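PDB 3L0G: nicotinate-nucleotide pyrophosphorylase, which probably catalyses the conversion of quinolinate and phosphoribosyl pyrophosphate to nicotinate mononucleotide, with release of carbon dioxide, for NAD+ biosynthesis. Local coordinates for residues C[74-79]-C[117-122]; C[90-95]-C[165-170]; C[152-155]-C[160-163]; C[212-215]-C[219-222]. All blocks are in the same frame, centred on the assembly; numbering follows the deposited sequence.

Interaction 1. Residues C[74-79]-C[117-122]; sequences EEVFNM and RVILNF
Val76 and Phe77 meet Ile119 through carbon alone, and the shortest polar side-chain bond at the contact is internal to 117-122: Arg117 NH1 donates to Asn121 OD1 one turn later, at 2.8 Å and 168°. The acceptor lies close to the guanidinium plane, whereas the nitrogen stands 39° out of the plane of the amide carbonyl. Asn121 also donates through ND2 to the backbone O of Arg151 in the second subunit, so part of helix 116-139 faces the subunit interface. A different part receives helix 70-79, and this helix-helix packing lies within the N-terminal domain of the quinolinate phosphoribosyltransferase family. The backbones come nearest at Val76 and Ile119, whose CA atoms are 7.5 Å apart. Ile119 holds CG1 anti to its carbonyl carbon (chi1 -72°), and its terminal CD1 makes both close approaches. That methyl lies 3.5 Å from Val76 CG1, the two side chains sliding past each other in opposite directions. It also comes within 3.4 Å of CE1 of Phe77, meeting the ring obliquely. Further rings, those of Phe57 and Tyr86, meet Phe77, while Ile115 touches Val76 and Phe77 and Leu73 touches Ile119.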
loop_
_atom_site.group_PDB
_atom_site.type_symbol
_atom_site.label_atom_id
_atom_site.label_comp_id
_atom_site.label_asym_id
_atom_site.label_seq_id
_atom_site.Cartn_x
_atom_site.Cartn_y
_atom_site.Cartn_z
ATOM N N GLU C 74 -7.093 3.228 -16.772
ATOM C CA GLU C 74 -7.809 4.441 -16.412
ATOM C C GLU C 74 -7.169 5.146 -15.220
ATOM O O GLU C 74 -6.993 6.366 -15.241
ATOM C CB GLU C 74 -9.294 4.185 -16.125
ATOM C CG GLU C 74 -10.098 3.558 -17.288
ATOM C CD GLU C 74 -11.569 3.273 -16.919
ATOM O OE1 GLU C 74 -12.341 4.248 -16.911
ATOM O OE2 GLU C 74 -11.953 2.109 -16.641
ATOM N N GLU C 75 -6.809 4.392 -14.180
ATOM C CA GLU C 75 -6.303 5.030 -12.963
ATOM C C GLU C 75 -4.947 5.692 -13.222
ATOM O O GLU C 75 -4.705 6.819 -12.790
ATOM C CB GLU C 75 -6.203 4.034 -11.804
ATOM C CG GLU C 75 -6.034 4.760 -10.489
ATOM C CD GLU C 75 -6.155 3.871 -9.284
ATOM O OE1 GLU C 75 -7.075 3.033 -9.247
ATOM O OE2 GLU C 75 -5.339 4.049 -8.358
ATOM N N VAL C 76 -4.069 4.991 -13.927
ATOM C CA VAL C 76 -2.776 5.559 -14.309
ATOM C C VAL C 76 -2.918 6.819 -15.194
ATOM O O VAL C 76 -2.263 7.849 -14.931
ATOM C CB VAL C 76 -1.858 4.513 -15.016
ATOM C CG1 VAL C 76 -0.506 5.134 -15.361
ATOM C CG2 VAL C 76 -1.670 3.285 -14.152
ATOM N N PHE C 77 -3.760 6.759 -16.226
ATOM C CA PHE C 77 -3.951 7.935 -17.080
ATOM C C PHE C 77 -4.503 9.093 -16.269
ATOM O O PHE C 77 -4.098 10.242 -16.500
ATOM C CB PHE C 77 -4.841 7.685 -18.315
ATOM C CG PHE C 77 -4.159 6.914 -19.460
ATOM C CD1 PHE C 77 -2.783 6.736 -19.526
ATOM C CD2 PHE C 77 -4.922 6.394 -20.471
ATOM C CE1 PHE C 77 -2.195 6.029 -20.572
ATOM C CE2 PHE C 77 -4.337 5.680 -21.543
ATOM C CZ PHE C 77 -2.975 5.504 -21.584
ATOM N N ASN C 78 -5.395 8.789 -15.313
ATOM C CA ASN C 78 -6.051 9.809 -14.484
ATOM C C ASN C 78 -5.134 10.505 -13.477
ATOM O O ASN C 78 -5.466 11.570 -13.000
ATOM C CB ASN C 78 -7.286 9.244 -13.750
ATOM C CG ASN C 78 -8.428 8.918 -14.697
ATOM O OD1 ASN C 78 -9.387 8.194 -14.349
ATOM N ND2 ASN C 78 -8.320 9.415 -15.906
ATOM N N MET C 79 -3.981 9.913 -13.179
ATOM C CA MET C 79 -2.963 10.580 -12.365
ATOM C C MET C 79 -2.366 11.781 -13.106
ATOM O O MET C 79 -1.907 12.719 -12.474
ATOM C CB MET C 79 -1.834 9.600 -11.993
ATOM C CG MET C 79 -2.291 8.422 -11.160
ATOM S SD MET C 79 -0.979 7.177 -10.991
ATOM C CE MET C 79 0.143 8.055 -9.901
ATOM N N ARG C 117 5.213 1.051 -20.198
ATOM C CA ARG C 117 5.508 -0.336 -19.930
ATOM C C ARG C 117 4.672 -0.827 -18.727
ATOM O O ARG C 117 4.123 -1.930 -18.752
ATOM C CB ARG C 117 7.011 -0.524 -19.744
ATOM C CG ARG C 117 7.494 -1.915 -19.421
ATOM C CD ARG C 117 6.784 -3.037 -20.173
ATOM N NE ARG C 117 6.786 -2.825 -21.583
ATOM C CZ ARG C 117 5.987 -3.448 -22.433
ATOM N NH1 ARG C 117 5.125 -4.374 -22.042
ATOM N NH2 ARG C 117 6.070 -3.147 -23.697
ATOM N N VAL C 118 4.522 0.009 -17.707
ATOM C CA VAL C 118 3.647 -0.334 -16.559
ATOM C C VAL C 118 2.213 -0.686 -16.997
ATOM O O VAL C 118 1.688 -1.747 -16.676
ATOM C CB VAL C 118 3.708 0.782 -15.450
ATOM C CG1 VAL C 118 2.512 0.717 -14.455
ATOM C CG2 VAL C 118 5.037 0.659 -14.688
ATOM N N ILE C 119 1.603 0.187 -17.772
ATOM C CA ILE C 119 0.264 -0.042 -18.232
ATOM C C ILE C 119 0.199 -1.302 -19.115
ATOM O O ILE C 119 -0.695 -2.135 -18.924
ATOM C CB ILE C 119 -0.270 1.215 -18.958
ATOM C CG1 ILE C 119 -0.558 2.308 -17.925
ATOM C CG2 ILE C 119 -1.515 0.918 -19.737
ATOM C CD1 ILE C 119 -0.782 3.716 -18.554
ATOM N N LEU C 120 1.145 -1.468 -20.038
ATOM C CA LEU C 120 1.087 -2.608 -20.928
ATOM C C LEU C 120 1.250 -3.898 -20.123
ATOM O O LEU C 120 0.543 -4.893 -20.368
ATOM C CB LEU C 120 2.133 -2.513 -22.086
ATOM C CG LEU C 120 1.832 -1.473 -23.183
ATOM C CD1 LEU C 120 2.960 -1.483 -24.264
ATOM C CD2 LEU C 120 0.408 -1.621 -23.879
ATOM N N ASN C 121 2.178 -3.915 -19.170
ATOM C CA ASN C 121 2.434 -5.177 -18.425
ATOM C C ASN C 121 1.181 -5.573 -17.676
ATOM O O ASN C 121 0.804 -6.775 -17.626
ATOM C CB ASN C 121 3.649 -5.091 -17.489
ATOM C CG ASN C 121 4.994 -5.051 -18.244
ATOM O OD1 ASN C 121 5.080 -5.428 -19.411
ATOM N ND2 ASN C 121 6.035 -4.571 -17.581
ATOM N N PHE C 122 0.494 -4.577 -17.101
ATOM C CA PHE C 122 -0.791 -4.884 -16.419
ATOM C C PHE C 122 -1.846 -5.490 -17.354
ATOM O O PHE C 122 -2.420 -6.547 -17.035
ATOM C CB PHE C 122 -1.391 -3.681 -15.690
ATOM C CG PHE C 122 -0.802 -3.429 -14.315
ATOM C CD1 PHE C 122 -0.217 -2.225 -14.018
ATOM C CD2 PHE C 122 -0.865 -4.374 -13.326
ATOM C CE1 PHE C 122 0.314 -1.970 -12.755
ATOM C CE2 PHE C 122 -0.359 -4.124 -12.036
ATOM C CZ PHE C 122 0.239 -2.927 -11.769
#

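Interaction 2. Residues C[90-95]-C[165-170]; sequences KKDGDI and VCIGGG
Ile167 meets Asp92 and Gly93 by van der Waals contact. Its CG2 methyl, anti to the backbone N, presses against the peptide between those two residues: it lies 3.2 Å from Gly93 N, a tight approach, and 3.4 Å from Gly93 CA. The other branch ends in CD1, which lies 4.2 Å from Asp92 CB. Cys68 touches both Asp92 and Ile167, lining the same contact.

Hydrogen bonding lies within each segment or leads away from the contact. In 90-95, Asp94 N donates to Lys91 O at 3.0 Å, and Asp94 OD2 accepts from Lys91 N at 2.7 Å, met from above the carboxylate plane. Side chain and backbone thus brace the same bend. The Asp92 carboxylate is held by several partners: OD1 by the backbone N of Ile70, OD2 by the backbone N of Gly69 and probably by Tyr163 OH.

On the other side, Gly170 N donates to Val165 O at 2.9 Å and Gly169 N to Cys166 O at 3.0 Å, closing the end of helix 158-167. The contact therefore sets a type II beta turn, with Gly93 at its positive-phi position, against Ile167, the last helical residue, inside the Schellman motif that ends helix 158-167, where the N-terminal and C-terminal family regions of the enzyme meet.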
loop_
_atom_site.group_PDB
_atom_site.type_symbol
_atom_site.label_atom_id
_atom_site.label_comp_id
_atom_site.label_asym_id
_atom_site.label_seq_id
_atom_site.Cartn_x
_atom_site.Cartn_y
_atom_site.Cartn_z
ATOM N N LYS C 90 -13.108 -0.150 -25.337
ATOM C CA LYS C 90 -13.511 -1.464 -24.909
ATOM C C LYS C 90 -13.452 -1.521 -23.370
ATOM O O LYS C 90 -12.605 -0.880 -22.752
ATOM C CB LYS C 90 -12.609 -2.523 -25.574
ATOM C CG LYS C 90 -12.765 -2.619 -27.107
ATOM C CD LYS C 90 -14.079 -3.238 -27.540
ATOM C CE LYS C 90 -14.270 -3.207 -29.071
ATOM N NZ LYS C 90 -14.734 -1.834 -29.546
ATOM N N LYS C 91 -14.373 -2.246 -22.758
ATOM C CA LYS C 91 -14.404 -2.430 -21.307
ATOM C C LYS C 91 -13.978 -3.850 -20.958
ATOM O O LYS C 91 -14.003 -4.764 -21.803
ATOM C CB LYS C 91 -15.831 -2.184 -20.749
ATOM N N ASP C 92 -13.640 -4.041 -19.689
ATOM C CA ASP C 92 -13.287 -5.357 -19.199
ATOM C C ASP C 92 -14.400 -6.384 -19.439
ATOM O O ASP C 92 -15.564 -6.144 -19.151
ATOM C CB ASP C 92 -12.900 -5.286 -17.719
ATOM C CG ASP C 92 -11.449 -4.841 -17.510
ATOM O OD1 ASP C 92 -10.858 -4.181 -18.397
ATOM O OD2 ASP C 92 -10.888 -5.171 -16.445
ATOM N N GLY C 93 -14.022 -7.522 -20.004
ATOM C CA GLY C 93 -14.977 -8.569 -20.340
ATOM C C GLY C 93 -15.415 -8.545 -21.796
ATOM O O GLY C 93 -15.985 -9.533 -22.277
ATOM N N ASP C 94 -15.179 -7.432 -22.504
ATOM C CA ASP C 94 -15.373 -7.410 -23.968
ATOM C C ASP C 94 -14.430 -8.403 -24.647
ATOM O O ASP C 94 -13.243 -8.544 -24.277
ATOM C CB ASP C 94 -15.122 -6.038 -24.555
ATOM C CG ASP C 94 -16.199 -5.021 -24.183
ATOM O OD1 ASP C 94 -17.312 -5.397 -23.776
ATOM O OD2 ASP C 94 -15.912 -3.814 -24.298
ATOM N N ILE C 95 -14.979 -9.118 -25.621
ATOM C CA ILE C 95 -14.219 -10.022 -26.442
ATOM C C ILE C 95 -13.970 -9.287 -27.758
ATOM O O ILE C 95 -14.912 -8.797 -28.402
ATOM C CB ILE C 95 -14.963 -11.390 -26.625
ATOM C CG1 ILE C 95 -15.107 -12.060 -25.246
ATOM C CG2 ILE C 95 -14.203 -12.300 -27.629
ATOM C CD1 ILE C 95 -15.796 -13.474 -25.203
ATOM N N VAL C 165 -9.829 -13.790 -13.650
ATOM C CA VAL C 165 -10.575 -15.055 -13.801
ATOM C C VAL C 165 -12.099 -14.814 -13.832
ATOM O O VAL C 165 -12.789 -15.353 -14.689
ATOM C CB VAL C 165 -10.209 -16.081 -12.703
ATOM C CG1 VAL C 165 -11.220 -17.259 -12.699
ATOM C CG2 VAL C 165 -8.759 -16.578 -12.916
ATOM N N CYS C 166 -12.614 -13.975 -12.933
ATOM C CA CYS C 166 -14.015 -13.571 -12.980
ATOM C C CYS C 166 -14.376 -12.800 -14.266
ATOM O O CYS C 166 -15.391 -13.086 -14.876
ATOM C CB CYS C 166 -14.436 -12.823 -11.690
ATOM S SG CYS C 166 -14.301 -13.962 -10.181
ATOM N N ILE C 167 -13.530 -11.871 -14.704
ATOM C CA ILE C 167 -13.759 -11.210 -15.991
ATOM C C ILE C 167 -13.910 -12.233 -17.102
ATOM O O ILE C 167 -14.751 -12.044 -17.978
ATOM C CB ILE C 167 -12.666 -10.165 -16.366
ATOM C CG1 ILE C 167 -12.674 -9.019 -15.358
ATOM C CG2 ILE C 167 -12.889 -9.599 -17.808
ATOM C CD1 ILE C 167 -14.087 -8.379 -15.099
ATOM N N GLY C 168 -13.141 -13.321 -17.033
ATOM C CA GLY C 168 -13.164 -14.391 -18.044
ATOM C C GLY C 168 -14.295 -15.413 -17.971
ATOM O O GLY C 168 -14.377 -16.313 -18.837
ATOM N N GLY C 169 -15.178 -15.270 -16.975
ATOM C CA GLY C 169 -16.360 -16.123 -16.809
ATOM C C GLY C 169 -16.204 -17.131 -15.679
ATOM O O GLY C 169 -17.076 -17.962 -15.473
ATOM N N GLY C 170 -15.087 -17.066 -14.956
ATOM C CA GLY C 170 -14.812 -17.962 -13.834
ATOM C C GLY C 170 -15.305 -17.433 -12.488
ATOM O O GLY C 170 -15.956 -16.382 -12.410
#

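Interaction 3. Residues C[152-155]-C[160-163]; sequences KTTP and LDKY
The loop between strand 146-148 and helix 158-167 is tied back to the first turn of that helix where Thr153 and Thr154 meet Asp161. In related quinolinate phosphoribosyltransferases the corresponding Arg-Lys-Thr loop borders the quinolinate site, and the same is probable here. The tie is made by a single oxygen, Asp161 OD2, which accepts twice from Thr154. The backbone N of Thr154 comes in nearly along the C-O axis, at 3.0 Å and 169°. The hydroxyl OG1 donates from 2.9 Å to the syn lone pair, having been turned beside its own backbone N (chi1 -46°), so that both donors of one residue can reach the same acceptor. The side chains of Thr154 and Asp161 cross at about a right angle.

Thr153 adds apolar contact alongside the aspartate: its CG2 lies 3.9 Å from Asp161 CB, the two side chains running past each other in opposite directions. Its OG1 is hydrogen-bonded to Arg158 NE, within the same loop-helix junction. Thr154 also packs on Thr154 of the second subunit, placing the loop at the interface with that subunit. The second Asp161 oxygen, OD1, is hydrogen-bonded to His125 NE2 of helix 116-139. With partners on both oxygens the buried carboxylate is fixed in rotation, and the two bonds to OD2 hold Thr154 by backbone and side chain at once.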
loop_
_atom_site.group_PDB
_atom_site.type_symbol
_atom_site.label_atom_id
_atom_site.label_comp_id
_atom_site.label_asym_id
_atom_site.label_seq_id
_atom_site.Cartn_x
_atom_site.Cartn_y
_atom_site.Cartn_z
ATOM N N LYS C 152 -2.894 -20.266 -6.289
ATOM C CA LYS C 152 -1.647 -20.332 -7.022
ATOM C C LYS C 152 -1.647 -19.185 -8.009
ATOM O O LYS C 152 -1.646 -19.360 -9.241
ATOM C CB LYS C 152 -1.499 -21.669 -7.725
ATOM C CG LYS C 152 -1.431 -22.844 -6.783
ATOM C CD LYS C 152 -1.606 -24.146 -7.541
ATOM C CE LYS C 152 -1.099 -25.319 -6.741
ATOM N NZ LYS C 152 -1.904 -26.517 -7.007
ATOM N N THR C 153 -1.642 -17.991 -7.426
ATOM C CA THR C 153 -1.617 -16.757 -8.160
ATOM C C THR C 153 -0.198 -16.163 -8.169
ATOM O O THR C 153 0.709 -16.638 -7.483
ATOM C CB THR C 153 -2.655 -15.816 -7.501
ATOM O OG1 THR C 153 -2.448 -15.810 -6.082
ATOM C CG2 THR C 153 -4.095 -16.322 -7.751
ATOM N N THR C 154 -0.020 -15.107 -8.950
ATOM C CA THR C 154 1.224 -14.376 -9.037
ATOM C C THR C 154 1.386 -13.577 -7.728
ATOM O O THR C 154 0.450 -12.884 -7.312
ATOM C CB THR C 154 1.190 -13.419 -10.243
ATOM O OG1 THR C 154 0.681 -14.114 -11.392
ATOM C CG2 THR C 154 2.578 -12.821 -10.557
ATOM N N PRO C 155 2.551 -13.721 -7.053
ATOM C CA PRO C 155 2.810 -13.030 -5.804
ATOM C C PRO C 155 2.600 -11.542 -5.911
ATOM O O PRO C 155 3.131 -10.907 -6.812
ATOM C CB PRO C 155 4.273 -13.366 -5.506
ATOM C CG PRO C 155 4.399 -14.786 -6.064
ATOM C CD PRO C 155 3.617 -14.700 -7.375
ATOM N N LEU C 160 -5.804 -9.048 -8.325
ATOM C CA LEU C 160 -5.906 -8.835 -9.790
ATOM C C LEU C 160 -6.131 -10.157 -10.550
ATOM O O LEU C 160 -6.877 -10.207 -11.528
ATOM C CB LEU C 160 -4.659 -8.159 -10.342
ATOM C CG LEU C 160 -4.627 -7.972 -11.860
ATOM C CD1 LEU C 160 -5.867 -7.196 -12.350
ATOM C CD2 LEU C 160 -3.346 -7.313 -12.264
ATOM N N ASP C 161 -5.480 -11.229 -10.102
ATOM C CA ASP C 161 -5.551 -12.523 -10.814
ATOM C C ASP C 161 -6.941 -13.125 -10.662
ATOM O O ASP C 161 -7.578 -13.527 -11.656
ATOM C CB ASP C 161 -4.443 -13.481 -10.353
ATOM C CG ASP C 161 -3.045 -13.099 -10.906
ATOM O OD1 ASP C 161 -2.885 -12.015 -11.536
ATOM O OD2 ASP C 161 -2.092 -13.885 -10.684
ATOM N N LYS C 162 -7.456 -13.112 -9.434
ATOM C CA LYS C 162 -8.798 -13.618 -9.200
ATOM C C LYS C 162 -9.846 -12.749 -9.906
ATOM O O LYS C 162 -10.784 -13.282 -10.434
ATOM C CB LYS C 162 -9.114 -13.786 -7.711
ATOM C CG LYS C 162 -8.483 -15.054 -7.114
ATOM C CD LYS C 162 -8.685 -15.134 -5.644
ATOM C CE LYS C 162 -8.284 -16.495 -5.102
ATOM N NZ LYS C 162 -9.243 -17.520 -5.530
ATOM N N TYR C 163 -9.668 -11.431 -9.918
ATOM C CA TYR C 163 -10.542 -10.539 -10.678
ATOM C C TYR C 163 -10.574 -10.889 -12.187
ATOM O O TYR C 163 -11.617 -10.839 -12.841
ATOM C CB TYR C 163 -10.053 -9.082 -10.503
ATOM C CG TYR C 163 -10.658 -8.087 -11.482
ATOM C CD1 TYR C 163 -11.937 -7.559 -11.285
ATOM C CD2 TYR C 163 -9.955 -7.650 -12.584
ATOM C CE1 TYR C 163 -12.493 -6.636 -12.200
ATOM C CE2 TYR C 163 -10.513 -6.721 -13.496
ATOM C CZ TYR C 163 -11.766 -6.231 -13.300
ATOM O OH TYR C 163 -12.280 -5.327 -14.225
#

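Interaction 4. Residues C[212-215]-C[219-222]; sequences IECD and QVEE
Gln219 reaches from the first turn of helix 217-225 across to Cys214 and Asp215 at the end of strand 210-214. Its CB rests 3.8 Å from Cys214 CB and 4.0 Å from Cys214 SG, so the base of the side chain covers the cysteine. From there the chain runs extended (chi2 -176°), carrying the amide beyond the cysteine, and CD lies 3.7 Å from Asp215 OD1. The tip oxygen, OE1, accepts from the backbone N of Asp215 at 2.9 Å. That bond is nearly straight (170° at the hydrogen), and the donor approaches almost along the amide C=O. OE1 also lies 2.8 Å from Asp215 OD1, two acceptors too close to be favourable, so the placing of this exposed carboxylate, or of the amide it faces, is doubtful; the carboxylate and amide planes are only 13° apart. Beside this, Val220 CG2 packs 3.8 Å from Cys214 CB. The contact lies inside the beta-alpha-beta crossover from strand 210-214 through helix 217-225 to strand 230-234, part of the parallel sheet of the C-terminal domain. Cys214 and Val220 both touch Ile231 of the next strand, Gln219 leans on Ile194 of helix 194-204, and Val220 reaches Val248 of helix 238-248.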
loop_
_atom_site.group_PDB
_atom_site.type_symbol
_atom_site.label_atom_id
_atom_site.label_comp_id
_atom_site.label_asym_id
_atom_site.label_seq_id
_atom_site.Cartn_x
_atom_site.Cartn_y
_atom_site.Cartn_z
ATOM N N ILE C 212 -13.072 -29.680 2.054
ATOM C CA ILE C 212 -11.906 -30.505 2.374
ATOM C C ILE C 212 -11.305 -31.149 1.122
ATOM O O ILE C 212 -12.032 -31.628 0.255
ATOM C CB ILE C 212 -12.253 -31.564 3.428
ATOM C CG1 ILE C 212 -11.010 -32.408 3.814
ATOM C CG2 ILE C 212 -13.407 -32.440 2.943
ATOM C CD1 ILE C 212 -11.206 -33.296 5.112
ATOM N N GLU C 213 -9.985 -31.134 0.999
ATOM C CA GLU C 213 -9.366 -31.817 -0.134
ATOM C C GLU C 213 -9.012 -33.282 0.136
ATOM O O GLU C 213 -8.433 -33.652 1.175
ATOM C CB GLU C 213 -8.202 -31.047 -0.748
ATOM C CG GLU C 213 -7.219 -30.477 0.162
ATOM C CD GLU C 213 -5.954 -29.985 -0.569
ATOM O OE1 GLU C 213 -4.841 -30.460 -0.202
ATOM O OE2 GLU C 213 -6.099 -29.144 -1.507
ATOM N N CYS C 214 -9.404 -34.106 -0.819
ATOM C CA CYS C 214 -9.228 -35.541 -0.774
ATOM C C CYS C 214 -8.386 -35.978 -1.971
ATOM O O CYS C 214 -8.576 -35.476 -3.085
ATOM C CB CYS C 214 -10.600 -36.189 -0.854
ATOM S SG CYS C 214 -11.751 -35.777 0.509
ATOM N N ASP C 215 -7.469 -36.909 -1.772
ATOM C CA ASP C 215 -6.781 -37.495 -2.913
ATOM C C ASP C 215 -7.009 -38.975 -3.134
ATOM O O ASP C 215 -6.364 -39.551 -3.983
ATOM C CB ASP C 215 -5.296 -37.128 -2.961
ATOM C CG ASP C 215 -4.555 -37.517 -1.744
ATOM O OD1 ASP C 215 -5.061 -38.363 -0.969
ATOM O OD2 ASP C 215 -3.444 -36.952 -1.557
ATOM N N GLN C 219 -10.724 -41.145 1.430
ATOM C CA GLN C 219 -10.859 -39.805 2.028
ATOM C C GLN C 219 -12.148 -39.112 1.655
ATOM O O GLN C 219 -12.727 -38.405 2.471
ATOM C CB GLN C 219 -9.658 -38.939 1.667
ATOM C CG GLN C 219 -8.373 -39.416 2.326
ATOM C CD GLN C 219 -7.219 -38.510 2.040
ATOM O OE1 GLN C 219 -7.102 -37.984 0.935
ATOM N NE2 GLN C 219 -6.366 -38.292 3.037
ATOM N N VAL C 220 -12.632 -39.344 0.441
ATOM C CA VAL C 220 -13.958 -38.887 0.065
ATOM C C VAL C 220 -15.053 -39.536 0.949
ATOM O O VAL C 220 -15.925 -38.848 1.485
ATOM C CB VAL C 220 -14.264 -39.185 -1.400
ATOM C CG1 VAL C 220 -15.706 -38.874 -1.686
ATOM C CG2 VAL C 220 -13.321 -38.378 -2.344
ATOM N N GLU C 221 -14.978 -40.850 1.123
ATOM C CA GLU C 221 -15.947 -41.567 1.964
ATOM C C GLU C 221 -15.996 -41.029 3.399
ATOM O O GLU C 221 -17.099 -40.860 3.966
ATOM C CB GLU C 221 -15.659 -43.078 1.976
ATOM C CG GLU C 221 -16.117 -43.762 0.689
ATOM C CD GLU C 221 -15.577 -45.175 0.507
ATOM O OE1 GLU C 221 -14.469 -45.466 0.976
ATOM O OE2 GLU C 221 -16.259 -46.000 -0.143
ATOM N N GLU C 222 -14.814 -40.759 3.976
ATOM C CA GLU C 222 -14.731 -40.294 5.361
ATOM C C GLU C 222 -15.217 -38.841 5.484
ATOM O O GLU C 222 -15.829 -38.483 6.471
ATOM C CB GLU C 222 -13.314 -40.455 5.942
ATOM C CG GLU C 222 -13.196 -40.020 7.400
ATOM C CD GLU C 222 -11.807 -40.197 7.995
ATOM O OE1 GLU C 222 -10.841 -40.588 7.287
ATOM O OE2 GLU C 222 -11.686 -39.966 9.217
#

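How the interactions relate
From the N terminus, interaction 1 opens first and closes a loop between helices 70-79 and 116-139. Interaction 2 opens within that loop, at 90-95, and closes beyond it at 165-170, so the two cross; it joins the N-terminal family region to the C-terminal one. Interaction 3, a short closure of 152-155 onto 160-163, falls wholly within the span of interaction 2 and shares helix 158-167 with it. Phe122 packs on Leu160, linking interactions 1 and 3, both of which also touch the second subunit. Interaction 4 follows in series, closing one beta-alpha turn of the parallel sheet; its nearest atoms lie about 28 Å from those of interaction 1.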